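Side-chain contacts in NADPH-ferredoxin reductase FprA (Mycobacterium tuberculosis, PDB 1LQT), which uses FAD to pass electrons between NADPH and ferredoxin, and may thereby supply electrons to cytochrome P450 systems: residues P90-E95 / A411-K416; I341-G346 / W359-P364; N353-G358 / D380-N385. One frame throughout, in Å; residues are numbered along the deposited sequence. Where two conformers were deposited one is given.

Contact 1 (P90-E95 / A411-K416)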
loop_
_atom_site.group_PDB
_atom_site.type_symbol
_atom_site.label_atom_id
_atom_site.label_comp_id
_atom_site.label_asym_id
_atom_site.label_seq_id
_atom_site.Cartn_x
_atom_site.Cartn_y
_atom_site.Cartn_z
ATOM N N PRO A 90 -19.367 -10.057 7.200
ATOM C CA PRO A 90 -20.119 -9.239 6.255
ATOM C C PRO A 90 -21.639 -9.398 6.378
ATOM O O PRO A 90 -22.352 -8.402 6.343
ATOM C CB PRO A 90 -19.569 -9.676 4.889
ATOM C CG PRO A 90 -18.129 -9.946 5.223
ATOM C CD PRO A 90 -18.200 -10.689 6.533
ATOM N N GLY A 91 -22.131 -10.634 6.482
ATOM C CA GLY A 91 -23.560 -10.857 6.563
ATOM C C GLY A 91 -24.186 -10.307 7.808
ATOM O O GLY A 91 -25.403 -10.127 7.843
ATOM N N GLU A 92 -23.396 -10.081 8.836
ATOM C CA GLU A 92 -23.862 -9.464 10.063
ATOM C C GLU A 92 -23.918 -7.957 9.904
ATOM O O GLU A 92 -24.838 -7.292 10.377
ATOM C CB GLU A 92 -22.980 -9.860 11.221
ATOM C CG GLU A 92 -23.020 -11.341 11.517
ATOM C CD GLU A 92 -21.988 -11.823 12.495
ATOM O OE1 GLU A 92 -20.925 -11.197 12.629
ATOM O OE2 GLU A 92 -22.283 -12.861 13.132
ATOM N N LEU A 93 -22.885 -7.384 9.284
ATOM C CA LEU A 93 -22.885 -5.950 9.034
ATOM C C LEU A 93 -24.016 -5.567 8.116
ATOM O O LEU A 93 -24.626 -4.509 8.288
ATOM C CB LEU A 93 -21.550 -5.507 8.405
ATOM C CG LEU A 93 -20.370 -5.610 9.350
ATOM C CD1 LEU A 93 -19.073 -5.327 8.582
ATOM C CD2 LEU A 93 -20.508 -4.664 10.513
ATOM N N SER A 94 -24.304 -6.400 7.129
ATOM C CA SER A 94 -25.340 -6.063 6.168
ATOM C C SER A 94 -26.743 -6.057 6.807
ATOM O O SER A 94 -27.612 -5.390 6.304
ATOM C CB SER A 94 -25.304 -6.957 4.938
ATOM O OG SER A 94 -25.655 -8.260 5.307
ATOM N N GLU A 95 -26.912 -6.735 7.938
ATOM C CA GLU A 95 -28.181 -6.724 8.686
ATOM C C GLU A 95 -28.272 -5.489 9.579
ATOM O O GLU A 95 -29.366 -5.039 9.901
ATOM C CB GLU A 95 -28.301 -7.934 9.618
ATOM C CG GLU A 95 -28.344 -9.307 8.982
ATOM C CD GLU A 95 -29.553 -9.617 8.130
ATOM O OE1 GLU A 95 -30.427 -8.732 7.966
ATOM O OE2 GLU A 95 -29.615 -10.796 7.614
ATOM N N ALA A 411 -18.669 -4.275 20.790
ATOM C CA ALA A 411 -17.931 -4.501 22.025
ATOM C C ALA A 411 -18.054 -5.932 22.518
ATOM O O ALA A 411 -17.091 -6.454 23.096
ATOM C CB ALA A 411 -18.403 -3.559 23.095
ATOM N N ALA A 412 -19.201 -6.577 22.272
ATOM C CA ALA A 412 -19.349 -7.990 22.641
ATOM C C ALA A 412 -18.408 -8.845 21.814
ATOM O O ALA A 412 -17.787 -9.752 22.326
ATOM C CB ALA A 412 -20.793 -8.437 22.424
ATOM N N ARG A 413 -18.311 -8.543 20.527
ATOM C CA ARG A 413 -17.491 -9.303 19.608
ATOM C C ARG A 413 -16.009 -9.006 19.753
ATOM O O ARG A 413 -15.198 -9.871 19.484
ATOM C CB ARG A 413 -17.934 -9.002 18.196
ATOM C CG ARG A 413 -19.303 -9.592 17.869
ATOM C CD ARG A 413 -19.350 -11.101 17.994
ATOM N NE ARG A 413 -20.622 -11.593 17.467
ATOM C CZ ARG A 413 -20.919 -11.716 16.195
ATOM N NH1 ARG A 413 -20.020 -11.497 15.248
ATOM N NH2 ARG A 413 -22.148 -12.038 15.862
ATOM N N GLN A 414 -15.669 -7.796 20.171
ATOM C CA GLN A 414 -14.270 -7.385 20.311
ATOM C C GLN A 414 -14.152 -6.484 21.513
ATOM O O GLN A 414 -14.197 -5.268 21.408
ATOM C CB GLN A 414 -13.792 -6.663 19.045
ATOM C CG GLN A 414 -12.365 -6.116 19.125
ATOM C CD GLN A 414 -11.342 -7.085 19.645
ATOM O OE1 GLN A 414 -11.420 -7.525 20.789
ATOM N NE2 GLN A 414 -10.372 -7.409 18.813
ATOM N N PRO A 415 -13.990 -7.084 22.678
ATOM C CA PRO A 415 -13.844 -6.305 23.917
ATOM C C PRO A 415 -12.610 -5.403 23.897
ATOM O O PRO A 415 -12.564 -4.457 24.685
ATOM C CB PRO A 415 -13.739 -7.382 24.996
ATOM C CG PRO A 415 -14.422 -8.566 24.430
ATOM C CD PRO A 415 -14.086 -8.530 22.943
ATOM N N LYS A 416 -11.664 -5.677 23.013
ATOM C CA LYS A 416 -10.446 -4.895 22.917
ATOM C C LYS A 416 -10.485 -3.949 21.726
ATOM O O LYS A 416 -9.453 -3.615 21.160
ATOM C CB LYS A 416 -9.246 -5.821 22.842
ATOM C CG LYS A 416 -9.085 -6.710 24.087
ATOM C CD LYS A 416 -7.794 -7.468 24.086
ATOM C CE LYS A 416 -7.716 -8.445 25.246
ATOM N NZ LYS A 416 -6.525 -9.337 25.043
#
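E92 and R413 form a bidentate salt bridge at the protein surface, tying helix 90-96, beside the sheet of the FAD-binding Rossmann-type domain, to the last turn of helix 402-413. The two backbones stay well apart, 11.5 Å between E92 CA and R413 CA, and the gap is spanned by two long charged side chains that approach from opposite directions. Glutamate and arginine suit the place because both are long enough to meet midway and carry opposite charges. The E92 chain runs extended beyond CG, whereas R413 bends at chi2 (-60°).

The ionic grip is end-on: each terminal nitrogen of the guanidinium takes its own carboxylate oxygen. R413 NH1 donates to E92 OE1 at 2.8 Å with an N-H...O angle of 160°; OE1 lies near the guanidinium plane, and NH1 meets it on the syn side though tilted out of the carboxylate plane. R413 NH2 reaches E92 OE2 at 2.9 Å, but comes from above the carboxylate plane, since the two flat groups are turned 51° against each other.

Further hydrogen bonds steady both partners. H87 O also accepts from R413 NH1, and Q89 N donates to E92 OE1, so the NH1-OE1 half of the bridge is held from both ends. E92 and L93 also pack on W409 of helix 402-413.

Just past the helix end, the Q414 side chain reaches forward along its own segment, OE1 accepting from K416 N at 2.9 Å.

Contact 2 (I341-G346 / W359-P364). With FAD (flavin-adenine dinucleotide), chain H.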
loop_
_atom_site.group_PDB
_atom_site.type_symbol
_atom_site.label_atom_id
_atom_site.label_comp_id
_atom_site.label_asym_id
_atom_site.label_seq_id
_atom_site.Cartn_x
_atom_site.Cartn_y
_atom_site.Cartn_z
ATOM N N ILE A 341 -12.657 -7.401 -5.667
ATOM C CA ILE A 341 -14.051 -7.781 -5.497
ATOM C C ILE A 341 -14.868 -7.298 -6.703
ATOM O O ILE A 341 -14.863 -6.138 -7.033
ATOM C CB ILE A 341 -14.607 -7.184 -4.187
ATOM C CG1 ILE A 341 -13.893 -7.799 -2.987
ATOM C CG2 ILE A 341 -16.104 -7.442 -4.108
ATOM C CD1 ILE A 341 -14.269 -7.181 -1.649
ATOM N N PRO A 342 -15.553 -8.199 -7.399
ATOM C CA PRO A 342 -16.291 -7.796 -8.596
ATOM C C PRO A 342 -17.439 -6.879 -8.211
ATOM O O PRO A 342 -18.095 -7.101 -7.171
ATOM C CB PRO A 342 -16.800 -9.100 -9.177
ATOM C CG PRO A 342 -16.960 -9.961 -8.006
ATOM C CD PRO A 342 -15.711 -9.612 -7.101
ATOM N N ASN A 343 -17.619 -5.845 -9.009
ATOM C CA ASN A 343 -18.606 -4.804 -8.689
ATOM C C ASN A 343 -19.055 -4.056 -9.967
ATOM O O ASN A 343 -18.525 -4.344 -11.015
ATOM C CB ASN A 343 -17.968 -3.840 -7.686
ATOM C CG ASN A 343 -16.876 -3.035 -8.323
ATOM O OD1 ASN A 343 -17.113 -1.890 -8.729
ATOM N ND2 ASN A 343 -15.642 -3.594 -8.359
ATOM N N VAL A 344 -20.032 -3.147 -9.868
ATOM C CA VAL A 344 -20.517 -2.299 -10.970
ATOM C C VAL A 344 -20.765 -0.932 -10.372
ATOM O O VAL A 344 -21.624 -0.787 -9.525
ATOM C CB VAL A 344 -21.853 -2.832 -11.581
ATOM C CG1 VAL A 344 -22.351 -1.921 -12.688
ATOM C CG2 VAL A 344 -21.710 -4.229 -12.085
ATOM N N GLY A 345 -19.971 0.040 -10.776
ATOM C CA GLY A 345 -20.116 1.368 -10.209
ATOM C C GLY A 345 -19.901 1.402 -8.699
ATOM O O GLY A 345 -20.390 2.281 -7.990
ATOM N N GLY A 346 -19.134 0.440 -8.206
ATOM C CA GLY A 346 -18.872 0.350 -6.798
ATOM C C GLY A 346 -19.778 -0.603 -6.030
ATOM O O GLY A 346 -19.469 -0.907 -4.885
ATOM N N TRP A 359 -8.398 0.330 -3.604
ATOM C CA TRP A 359 -7.658 -0.746 -4.245
ATOM C C TRP A 359 -8.381 -2.086 -4.300
ATOM O O TRP A 359 -8.118 -2.846 -5.212
ATOM C CB TRP A 359 -6.281 -0.862 -3.585
ATOM C CG TRP A 359 -5.345 0.231 -3.993
ATOM C CD1 TRP A 359 -5.638 1.349 -4.698
ATOM C CD2 TRP A 359 -3.939 0.246 -3.782
ATOM N NE1 TRP A 359 -4.495 2.069 -4.946
ATOM C CE2 TRP A 359 -3.434 1.392 -4.414
ATOM C CE3 TRP A 359 -3.040 -0.628 -3.155
ATOM C CZ2 TRP A 359 -2.086 1.676 -4.447
ATOM C CZ3 TRP A 359 -1.673 -0.334 -3.213
ATOM C CH2 TRP A 359 -1.233 0.805 -3.858
ATOM N N ILE A 360 -9.271 -2.386 -3.362
ATOM C CA ILE A 360 -9.994 -3.627 -3.458
ATOM C C ILE A 360 -11.005 -3.611 -4.624
ATOM O O ILE A 360 -11.395 -4.662 -5.111
ATOM C CB ILE A 360 -10.679 -3.992 -2.110
ATOM C CG1 ILE A 360 -11.059 -5.491 -2.095
ATOM C CG2 ILE A 360 -11.899 -3.131 -1.827
ATOM C CD1 ILE A 360 -9.896 -6.490 -2.182
ATOM N N LYS A 361 -11.429 -2.423 -5.024
ATOM C CA LYS A 361 -12.330 -2.198 -6.165
ATOM C C LYS A 361 -11.583 -2.139 -7.489
ATOM O O LYS A 361 -12.017 -2.773 -8.460
ATOM C CB LYS A 361 -13.100 -0.877 -5.972
ATOM C CG LYS A 361 -14.001 -0.406 -7.162
ATOM C CD LYS A 361 -14.562 1.014 -6.839
ATOM C CE LYS A 361 -15.390 1.622 -7.970
ATOM N NZ LYS A 361 -15.812 3.023 -7.618
ATOM N N ARG A 362 -10.518 -1.338 -7.522
ATOM C CA ARG A 362 -9.832 -0.931 -8.753
ATOM C C ARG A 362 -8.551 -1.652 -9.030
ATOM O O ARG A 362 -7.995 -1.496 -10.108
ATOM C CB ARG A 362 -9.398 0.537 -8.603
ATOM C CG ARG A 362 -10.454 1.517 -8.410
ATOM C CD ARG A 362 -9.984 2.899 -8.694
ATOM N NE ARG A 362 -9.176 3.348 -7.560
ATOM C CZ ARG A 362 -7.914 3.750 -7.633
ATOM N NH1 ARG A 362 -7.299 3.802 -8.805
ATOM N NH2 ARG A 362 -7.243 4.098 -6.539
ATOM N N GLY A 363 -8.050 -2.405 -8.082
ATOM C CA GLY A 363 -6.718 -2.952 -8.167
ATOM C C GLY A 363 -5.724 -1.985 -7.539
ATOM O O GLY A 363 -6.032 -0.832 -7.300
ATOM N N PRO A 364 -4.521 -2.489 -7.306
ATOM C CA PRO A 364 -3.567 -1.784 -6.466
ATOM C C PRO A 364 -2.715 -0.795 -7.178
ATOM O O PRO A 364 -1.467 -0.928 -7.162
ATOM C CB PRO A 364 -2.725 -2.919 -5.917
ATOM C CG PRO A 364 -2.679 -3.900 -7.038
ATOM C CD PRO A 364 -4.075 -3.858 -7.622
HETATM P PA FAD H . -5.365 1.071 2.212
HETATM O O1A FAD H . -4.552 -0.154 2.097
HETATM O O2A FAD H . -4.704 2.389 2.382
HETATM O O5B FAD H . -6.370 0.907 3.446
HETATM C C5B FAD H . -7.033 -0.344 3.666
HETATM C C4B FAD H . -7.408 -0.379 5.143
HETATM O O4B FAD H . -8.316 -1.464 5.318
HETATM C C3B FAD H . -6.223 -0.631 6.083
HETATM O O3B FAD H . -6.201 0.267 7.168
HETATM C C2B FAD H . -6.433 -2.060 6.507
HETATM O O2B FAD H . -5.855 -2.428 7.738
HETATM C C1B FAD H . -7.964 -2.161 6.497
HETATM N N9A FAD H . -8.487 -3.517 6.397
HETATM C C8A FAD H . -8.096 -4.473 5.500
HETATM N N7A FAD H . -8.774 -5.604 5.650
HETATM C C5A FAD H . -9.616 -5.372 6.720
HETATM C C6A FAD H . -10.555 -6.191 7.351
HETATM N N6A FAD H . -10.843 -7.423 6.963
HETATM N N1A FAD H . -11.244 -5.646 8.391
HETATM C C2A FAD H . -10.999 -4.360 8.761
HETATM N N3A FAD H . -10.119 -3.521 8.198
HETATM C C4A FAD H . -9.452 -4.075 7.180
HETATM N N1 FAD H . 0.415 7.207 -2.676
HETATM C C2 FAD H . 0.812 8.511 -2.701
HETATM O O2 FAD H . 0.061 9.389 -3.081
HETATM N N3 FAD H . 2.103 8.824 -2.309
HETATM C C4 FAD H . 2.992 7.916 -1.813
HETATM O O4 FAD H . 4.133 8.270 -1.439
HETATM C C4X FAD H . 2.560 6.587 -1.741
HETATM N N5 FAD H . 3.387 5.611 -1.230
HETATM C C5X FAD H . 2.965 4.307 -1.202
HETATM C C6 FAD H . 3.796 3.327 -0.720
HETATM C C7 FAD H . 3.446 1.988 -0.742
HETATM C C7M FAD H . 4.382 0.950 -0.186
HETATM C C8 FAD H . 2.186 1.642 -1.243
HETATM C C8M FAD H . 1.760 0.201 -1.313
HETATM C C9 FAD H . 1.320 2.626 -1.714
HETATM C C9A FAD H . 1.692 3.964 -1.702
HETATM N N10 FAD H . 0.848 4.966 -2.191
HETATM C C10 FAD H . 1.266 6.274 -2.189
HETATM C "C1'" FAD H . -0.531 4.667 -2.678
HETATM C "C2'" FAD H . -1.547 4.718 -1.539
HETATM O "O2'" FAD H . -1.021 4.006 -0.447
HETATM C "C3'" FAD H . -2.874 4.085 -2.000
HETATM O "O3'" FAD H . -3.433 4.818 -3.086
HETATM C "C4'" FAD H . -3.995 4.087 -0.961
HETATM O "O4'" FAD H . -3.486 3.912 0.358
HETATM C "C5'" FAD H . -5.017 2.994 -1.275
HETATM O "O5'" FAD H . -6.106 3.232 -0.374
HETATM P P FAD H . -7.149 2.128 0.088
HETATM O O1P FAD H . -8.073 2.863 0.980
HETATM O O2P FAD H . -7.739 1.365 -1.053
HETATM O O3P FAD H . -6.318 1.049 0.901
HETATM O O HOH W 1 -13.060 -5.430 -9.764
HETATM O O HOH W 2 -14.380 -2.109 -10.595
#
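K361, in the short helix 359-362 that follows edge strand 354-356, lies across N343 of strand 343-344 at about a right angle. From CB its chain is fully extended, with CG anti to the backbone N (chi1 174°). CG rests against the amide of N343, 3.8 Å from both OD1 and ND2 of that residue. CD passes V356 O, and CE packs 3.9 Å from G346 CA; glycine suits 346 because its backbone angles (phi 96°) would press a CB against the carbonyl O before it. NZ then forms a salt bridge with D374 and a hydrogen bond with T378, so a long aliphatic stem ending in a charge fits this place.

Asparagine suits position 343 because its amide both donates and accepts. ND2 gives a hydrogen bond to I341 O at 3.0 Å, while OD1 accepts from G346 N, an Asx motif that closes the turn. Two waters extend the network to K361 O: one also bonds N343 ND2, the other, weakly, I341 O.

Beside this polar patch, I341 N donates to I360 O at 3.1 Å, and I341 CD1 packs on I360 CG1 at 3.7 Å. At the start of the same helix, W359 N donates a hydrogen bond to FAD O2P at 2.8 Å; the W359 indole has P364 CA over one face and FAD C5' over the other, both offset toward the rim.

Helix 359-362 thus sits between the flavin cofactor and the small 343-344/347-348 hairpin, with V356 of strand 354-356 touching I341, N343 and K361.

Contact 3 (N353-G358 / D380-N385)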
loop_
_atom_site.group_PDB
_atom_site.type_symbol
_atom_site.label_atom_id
_atom_site.label_comp_id
_atom_site.label_asym_id
_atom_site.label_seq_id
_atom_site.Cartn_x
_atom_site.Cartn_y
_atom_site.Cartn_z
ATOM N N ASN A 353 -26.678 -3.956 -1.067
ATOM C CA ASN A 353 -26.303 -2.875 -0.150
ATOM C C ASN A 353 -24.841 -2.900 0.313
ATOM O O ASN A 353 -24.514 -2.231 1.276
ATOM C CB ASN A 353 -27.234 -2.810 1.073
ATOM C CG ASN A 353 -27.004 -3.895 2.033
ATOM O OD1 ASN A 353 -26.562 -4.987 1.636
ATOM N ND2 ASN A 353 -27.296 -3.647 3.335
ATOM N N GLU A 354 -23.992 -3.658 -0.383
ATOM C CA GLU A 354 -22.566 -3.703 -0.067
ATOM C C GLU A 354 -21.808 -3.170 -1.269
ATOM O O GLU A 354 -22.130 -3.486 -2.409
ATOM C CB GLU A 354 -22.152 -5.117 0.286
ATOM C CG GLU A 354 -22.904 -5.692 1.473
ATOM C CD GLU A 354 -22.826 -7.200 1.523
ATOM O OE1 GLU A 354 -23.343 -7.846 0.585
ATOM O OE2 GLU A 354 -22.251 -7.760 2.470
ATOM N N TYR A 355 -20.738 -2.428 -0.979
ATOM C CA TYR A 355 -20.010 -1.663 -1.951
ATOM C C TYR A 355 -18.528 -1.825 -1.710
ATOM O O TYR A 355 -18.099 -2.296 -0.658
ATOM C CB TYR A 355 -20.402 -0.173 -1.849
ATOM C CG TYR A 355 -21.868 0.043 -2.148
ATOM C CD1 TYR A 355 -22.834 -0.143 -1.170
ATOM C CD2 TYR A 355 -22.276 0.400 -3.423
ATOM C CE1 TYR A 355 -24.176 -0.002 -1.464
ATOM C CE2 TYR A 355 -23.630 0.521 -3.723
ATOM C CZ TYR A 355 -24.567 0.325 -2.739
ATOM O OH TYR A 355 -25.908 0.453 -3.041
ATOM N N VAL A 356 -17.746 -1.381 -2.675
ATOM C CA VAL A 356 -16.299 -1.334 -2.579
ATOM C C VAL A 356 -15.783 0.003 -3.077
ATOM O O VAL A 356 -16.359 0.617 -3.962
ATOM C CB VAL A 356 -15.623 -2.475 -3.376
ATOM C CG1 VAL A 356 -15.724 -3.781 -2.625
ATOM C CG2 VAL A 356 -16.184 -2.612 -4.787
ATOM N N VAL A 357 -14.662 0.432 -2.500
ATOM C CA VAL A 357 -13.901 1.585 -2.930
ATOM C C VAL A 357 -12.425 1.237 -2.817
ATOM O O VAL A 357 -12.041 0.333 -2.093
ATOM C CB VAL A 357 -14.201 2.866 -2.093
ATOM C CG1 VAL A 357 -15.663 3.304 -2.312
ATOM C CG2 VAL A 357 -13.913 2.613 -0.635
ATOM N N GLY A 358 -11.603 2.011 -3.501
ATOM C CA GLY A 358 -10.166 1.907 -3.336
ATOM C C GLY A 358 -9.567 0.735 -4.074
ATOM O O GLY A 358 -10.118 0.203 -5.035
ATOM N N ASP A 380 -22.124 7.907 -4.665
ATOM C CA ASP A 380 -23.269 8.378 -5.414
ATOM C C ASP A 380 -24.202 7.205 -5.725
ATOM O O ASP A 380 -25.419 7.303 -5.598
ATOM C CB ASP A 380 -22.837 9.000 -6.724
ATOM C CG ASP A 380 -22.164 10.353 -6.574
ATOM O OD1 ASP A 380 -22.242 11.007 -5.515
ATOM O OD2 ASP A 380 -21.550 10.849 -7.554
ATOM N N THR A 381 -23.638 6.094 -6.181
ATOM C CA THR A 381 -24.439 4.893 -6.459
ATOM C C THR A 381 -25.173 4.390 -5.218
ATOM O O THR A 381 -26.365 4.079 -5.258
ATOM C CB THR A 381 -23.527 3.764 -6.987
ATOM O OG1 THR A 381 -22.860 4.176 -8.183
ATOM C CG2 THR A 381 -24.329 2.535 -7.345
ATOM N N LEU A 382 -24.435 4.285 -4.114
ATOM C CA LEU A 382 -24.981 3.853 -2.847
ATOM C C LEU A 382 -26.171 4.715 -2.431
ATOM O O LEU A 382 -27.229 4.197 -2.033
ATOM C CB LEU A 382 -23.851 3.909 -1.809
ATOM C CG LEU A 382 -24.136 3.538 -0.369
ATOM C CD1 LEU A 382 -22.832 3.248 0.338
ATOM C CD2 LEU A 382 -24.879 4.606 0.366
ATOM N N ILE A 383 -26.010 6.024 -2.517
ATOM C CA ILE A 383 -27.044 6.943 -2.057
ATOM C C ILE A 383 -28.268 6.860 -2.967
ATOM O O ILE A 383 -29.400 6.874 -2.493
ATOM C CB ILE A 383 -26.502 8.367 -1.969
ATOM C CG1 ILE A 383 -25.527 8.429 -0.788
ATOM C CG2 ILE A 383 -27.623 9.397 -1.786
ATOM C CD1 ILE A 383 -24.904 9.726 -0.544
ATOM N N LYS A 384 -28.047 6.757 -4.273
ATOM C CA LYS A 384 -29.170 6.558 -5.193
ATOM C C LYS A 384 -29.948 5.303 -4.820
ATOM O O LYS A 384 -31.187 5.310 -4.804
ATOM C CB LYS A 384 -28.661 6.489 -6.630
ATOM C CG LYS A 384 -29.713 6.075 -7.689
ATOM C CD LYS A 384 -29.121 6.201 -9.105
ATOM C CE LYS A 384 -30.017 5.624 -10.229
ATOM N NZ LYS A 384 -29.312 5.733 -11.553
ATOM N N ASN A 385 -29.229 4.216 -4.526
ATOM C CA ASN A 385 -29.882 2.960 -4.192
ATOM C C ASN A 385 -30.646 3.036 -2.887
ATOM O O ASN A 385 -31.739 2.508 -2.783
ATOM C CB ASN A 385 -28.859 1.812 -4.155
ATOM C CG ASN A 385 -28.341 1.432 -5.515
ATOM O OD1 ASN A 385 -27.243 0.820 -5.613
ATOM N ND2 ASN A 385 -29.080 1.737 -6.550
HETATM O O HOH W 3 -27.198 1.443 -1.054
#
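Strand 354-356, at one edge of the FAD domain's main sheet, packs against helix 370-391, running nearly antiparallel to its 380-385 portion (166°) with the axes 9.7 Å apart. Y355 spans this gap. With CG beside its backbone N (chi1 -62°), the ring reaches the helix and lies over L382. L382 CB stands 3.8 Å from the ring centroid and only 13° off the normal, a CH-pi contact over the middle of the face, while L382 CD1 meets Y355 CD1 at 3.7 Å. T381 CG2 approaches the ring edge near CE2. Leucine suits this site, as it lays a broad aliphatic surface on the ring and also packs on A99 and I101 of the adjoining strand.

Tyrosine adds a polar end to a flat apolar body. Y355 OH lies 2.9 Å from N385 OD1, which meets it near the ring plane, and 2.6 Å from a water that donates to L382 O at 2.9 Å. Asparagine, one helical turn on from T381, is well placed to offer its carbonyl there. The chemistry is therefore divided: the ring face takes the aliphatic carbons of L382, whereas the hydroxyl lies within hydrogen-bonding distance of the N385 carbonyl and the bridging water.

How the contacts relate
Along the chain, the segments of contacts 2 and 3 alternate, and both contacts are nested within the loop closed by contact 1. Contacts 2 and 3 are neighbours, with centres 11 Å apart: strand 354-356 leads into helix 359-362 and then helix 370-391, while G346 O probably bonds V356 N and G345 O probably bonds T381 OG1. Contact 1 is more remote, its centre 21 Å from contact 3 and 24 Å from contact 2, yet helix 90-96 touches N353 and E354. Contact 3 packs the edge strand on helix 370-391, contact 2 sets the hairpin against the helix at the FAD pocket, and contact 1 pins helix 90-96 to helix 402-413 at the surface.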